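Local coordinates for protein NADH oxidase (Thermus thermophilus, PDB 6RVB) that binds FAD, NAD and coenzyme A and probably acts as an NADH-dependent coenzyme A disulfide reductase, at residues E34-V39 with T135-E140. Residues are numbered along the deposited sequence; the frame is centred on the assembly and turned at random.
With FAD (flavin-adenine dinucleotide), chain E.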
loop_
_atom_site.group_PDB
_atom_site.type_symbol
_atom_site.label_atom_id
_atom_site.label_comp_id
_atom_site.label_asym_id
_atom_site.label_seq_id
_atom_site.Cartn_x
_atom_site.Cartn_y
_atom_site.Cartn_z
ATOM N N GLU A 34 -16.417 29.031 -15.769
ATOM C CA GLU A 34 -14.977 28.791 -15.698
ATOM C C GLU A 34 -14.215 29.842 -16.504
ATOM O O GLU A 34 -14.430 29.977 -17.688
ATOM C CB GLU A 34 -14.690 27.336 -16.142
ATOM C CG GLU A 34 -13.248 26.825 -16.342
ATOM C CD GLU A 34 -12.177 27.301 -15.344
ATOM O OE1 GLU A 34 -12.353 27.190 -14.120
ATOM O OE2 GLU A 34 -11.116 27.781 -15.787
ATOM N N LYS A 35 -13.339 30.612 -15.870
ATOM C CA LYS A 35 -12.633 31.614 -16.652
ATOM C C LYS A 35 -11.507 31.179 -17.628
ATOM O O LYS A 35 -11.107 31.933 -18.473
ATOM C CB LYS A 35 -12.130 32.682 -15.760
ATOM C CG LYS A 35 -10.755 32.553 -15.282
ATOM C CD LYS A 35 -10.428 33.892 -14.587
ATOM C CE LYS A 35 -9.075 34.027 -13.936
ATOM N NZ LYS A 35 -8.957 35.365 -13.194
ATOM N N SER A 36 -11.031 29.949 -17.549
ATOM C CA SER A 36 -9.870 29.567 -18.292
ATOM C C SER A 36 -10.205 28.906 -19.595
ATOM O O SER A 36 -9.327 28.395 -20.291
ATOM C CB SER A 36 -9.084 28.574 -17.478
ATOM O OG SER A 36 -9.454 27.223 -17.743
ATOM N N GLY A 37 -11.457 28.800 -19.949
ATOM C CA GLY A 37 -11.580 28.031 -21.159
ATOM C C GLY A 37 -11.098 26.585 -21.234
ATOM O O GLY A 37 -11.210 25.983 -22.268
ATOM N N TRP A 38 -10.663 25.984 -20.143
ATOM C CA TRP A 38 -10.746 24.525 -20.021
ATOM C C TRP A 38 -11.368 24.140 -18.679
ATOM O O TRP A 38 -11.223 24.798 -17.688
ATOM C CB TRP A 38 -9.380 23.908 -20.017
ATOM C CG TRP A 38 -8.558 24.002 -21.215
ATOM C CD1 TRP A 38 -7.764 25.026 -21.596
ATOM C CD2 TRP A 38 -8.354 22.980 -22.132
ATOM N NE1 TRP A 38 -7.102 24.706 -22.733
ATOM C CE2 TRP A 38 -7.458 23.440 -23.079
ATOM C CE3 TRP A 38 -8.837 21.694 -22.245
ATOM C CZ2 TRP A 38 -7.052 22.671 -24.125
ATOM C CZ3 TRP A 38 -8.440 20.930 -23.295
ATOM C CH2 TRP A 38 -7.564 21.409 -24.221
ATOM N N VAL A 39 -12.000 23.008 -18.611
ATOM C CA VAL A 39 -12.801 22.672 -17.449
ATOM C C VAL A 39 -12.571 21.185 -17.137
ATOM O O VAL A 39 -12.307 20.366 -18.026
ATOM C CB VAL A 39 -14.334 23.044 -17.738
ATOM C CG1 VAL A 39 -15.175 21.888 -18.179
ATOM C CG2 VAL A 39 -14.961 23.716 -16.601
ATOM N N THR A 135 -1.849 25.589 -15.136
ATOM C CA THR A 135 -3.104 25.509 -15.880
ATOM C C THR A 135 -2.879 24.909 -17.233
ATOM O O THR A 135 -1.737 24.706 -17.619
ATOM C CB THR A 135 -3.618 26.901 -16.133
ATOM O OG1 THR A 135 -2.724 27.573 -17.030
ATOM C CG2 THR A 135 -3.605 27.671 -14.898
ATOM N N MET A 136 -3.933 24.646 -18.000
ATOM C CA MET A 136 -3.695 24.010 -19.297
ATOM C C MET A 136 -2.992 24.993 -20.177
ATOM O O MET A 136 -2.204 24.641 -20.992
ATOM C CB MET A 136 -4.942 23.473 -19.930
ATOM C CG MET A 136 -5.614 22.450 -19.092
ATOM S SD MET A 136 -5.164 20.764 -19.543
ATOM C CE MET A 136 -5.656 20.864 -21.306
ATOM N N GLU A 137 -3.238 26.266 -19.976
ATOM C CA GLU A 137 -2.626 27.238 -20.839
ATOM C C GLU A 137 -1.155 27.257 -20.591
ATOM O O GLU A 137 -0.379 27.296 -21.537
ATOM C CB GLU A 137 -3.247 28.603 -20.600
ATOM C CG GLU A 137 -4.677 28.815 -21.243
ATOM C CD GLU A 137 -5.893 28.160 -20.468
ATOM O OE1 GLU A 137 -5.791 27.794 -19.249
ATOM O OE2 GLU A 137 -6.973 28.016 -21.116
ATOM N N ASP A 138 -0.763 27.239 -19.321
ATOM C CA ASP A 138 0.666 27.102 -18.973
ATOM C C ASP A 138 1.243 25.869 -19.671
ATOM O O ASP A 138 2.361 25.898 -20.184
ATOM C CB ASP A 138 0.900 26.948 -17.468
ATOM C CG ASP A 138 0.537 28.159 -16.692
ATOM O OD1 ASP A 138 0.597 29.259 -17.289
ATOM O OD2 ASP A 138 0.206 28.024 -15.484
ATOM N N GLY A 139 0.475 24.789 -19.710
ATOM C CA GLY A 139 0.940 23.651 -20.462
ATOM C C GLY A 139 1.289 23.915 -21.904
ATOM O O GLY A 139 2.325 23.521 -22.331
ATOM N N GLU A 140 0.370 24.523 -22.639
ATOM C CA GLU A 140 0.554 24.890 -24.014
ATOM C C GLU A 140 1.797 25.793 -24.128
ATOM O O GLU A 140 2.684 25.532 -24.902
ATOM C CB GLU A 140 -0.669 25.631 -24.516
ATOM C CG GLU A 140 -1.825 24.796 -24.840
ATOM C CD GLU A 140 -3.172 25.597 -25.055
ATOM O OE1 GLU A 140 -4.181 25.058 -25.650
ATOM O OE2 GLU A 140 -3.214 26.751 -24.589
HETATM P PA FAD E . -7.965 24.879 -9.655
HETATM O O1A FAD E . -6.769 25.889 -9.248
HETATM O O2A FAD E . -7.689 23.466 -10.211
HETATM O O5B FAD E . -9.006 25.611 -10.731
HETATM C C5B FAD E . -9.571 26.949 -10.515
HETATM C C4B FAD E . -10.127 27.542 -11.810
HETATM O O4B FAD E . -11.134 28.460 -11.421
HETATM C C3B FAD E . -9.045 28.211 -12.642
HETATM O O3B FAD E . -8.874 27.593 -13.968
HETATM C C2B FAD E . -9.610 29.560 -12.770
HETATM O O2B FAD E . -9.433 29.772 -14.172
HETATM C C1B FAD E . -11.099 29.488 -12.310
HETATM N N9A FAD E . -11.459 30.793 -11.656
HETATM C C8A FAD E . -10.710 31.488 -10.737
HETATM N N7A FAD E . -11.227 32.715 -10.458
HETATM C C5A FAD E . -12.359 32.822 -11.198
HETATM C C6A FAD E . -13.390 33.888 -11.345
HETATM N N6A FAD E . -13.250 35.010 -10.578
HETATM N N1A FAD E . -14.403 33.651 -12.225
HETATM C C2A FAD E . -14.468 32.456 -12.929
HETATM N N3A FAD E . -13.581 31.407 -12.874
HETATM C C4A FAD E . -12.520 31.560 -12.006
HETATM N N1 FAD E . -2.711 17.165 -6.566
HETATM C C2 FAD E . -2.598 15.888 -6.080
HETATM O O2 FAD E . -3.415 15.458 -5.210
HETATM N N3 FAD E . -1.628 15.083 -6.554
HETATM C C4 FAD E . -0.738 15.443 -7.544
HETATM O O4 FAD E . 0.185 14.671 -8.012
HETATM C C4X FAD E . -0.847 16.811 -8.142
HETATM N N5 FAD E . 0.025 17.185 -9.146
HETATM C C5X FAD E . -0.103 18.460 -9.637
HETATM C C6 FAD E . 0.776 18.904 -10.656
HETATM C C7 FAD E . 0.659 20.203 -11.192
HETATM C C7M FAD E . 1.618 20.613 -12.274
HETATM C C8 FAD E . -0.415 21.144 -10.694
HETATM C C8M FAD E . -0.589 22.543 -11.221
HETATM C C9 FAD E . -1.278 20.721 -9.661
HETATM C C9A FAD E . -1.193 19.418 -9.092
HETATM N N10 FAD E . -2.119 19.004 -8.059
HETATM C C10 FAD E . -1.935 17.686 -7.564
HETATM C "C1'" FAD E . -3.141 19.899 -7.475
HETATM C "C2'" FAD E . -4.372 20.115 -8.297
HETATM O "O2'" FAD E . -4.074 20.877 -9.458
HETATM C "C3'" FAD E . -5.366 20.945 -7.532
HETATM O "O3'" FAD E . -5.375 20.555 -6.164
HETATM C "C4'" FAD E . -6.714 20.663 -8.220
HETATM O "O4'" FAD E . -6.777 20.926 -9.667
HETATM C "C5'" FAD E . -7.898 21.260 -7.433
HETATM O "O5'" FAD E . -8.183 22.611 -7.775
HETATM P P FAD E . -9.603 23.363 -7.605
HETATM O O1P FAD E . -10.677 22.677 -8.431
HETATM O O2P FAD E . -9.954 24.041 -6.261
HETATM O O3P FAD E . -9.120 24.651 -8.465
#
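Ser36 and Trp38, in the loop after strand 29-34, meet Met136, Glu137 and Glu140 in the first turns of helix 136-145. Glu34 faces the FAD. An acidic residue gripping the adenosine ribose here is characteristic of Rossmann-type FAD-binding domains. Glu34 OE2 accepts from FAD O3B at 2.9 Å and from FAD O2B, although the placement of this oxygen is somewhat uncertain. OE1 takes the backbone N-H of Gly10. The side chain of Lys35 packs along the adenine. Ser36 OG accepts from Trp38 N at 3.0 Å, closing an ST turn around Gly37. The carbonyl O of Ser36 faces Glu137 OE2, 2.5 Å away. The indole of Trp38 carries most of the contact. CG stands anti to the carbonyl carbon (chi1 -66°), which sends the ring out across Met136. The Met136 chain bends at chi2 and chi3, and its methyl CE comes down on the six-membered ring of Trp38, 3.2 Å from the centroid and 5° off the normal. This is a CH-pi contact; the sulfur sits above the same ring, farther off. Met136 CB lies over the pyrrole part. Glu137 reaches the indole edge in the ring plane, with OE2 3.1 Å from Trp38 CD1 and its carboxylate turned 68° from the ring. Glu140 OE1 stands near another part of the edge, 4.0 Å from Trp38 CZ2. With an alanine at Trp38, the Met136 methyl would probably lose its aromatic seat and a gap would open between loop and helix. Thr135 and Asp138 form a capping box at the helix start, with Asp138 N bonded to Thr135 OG1. The chemistry is thus mixed: a methyl meets the indole face, while carboxylate oxygens approach its electropositive rim.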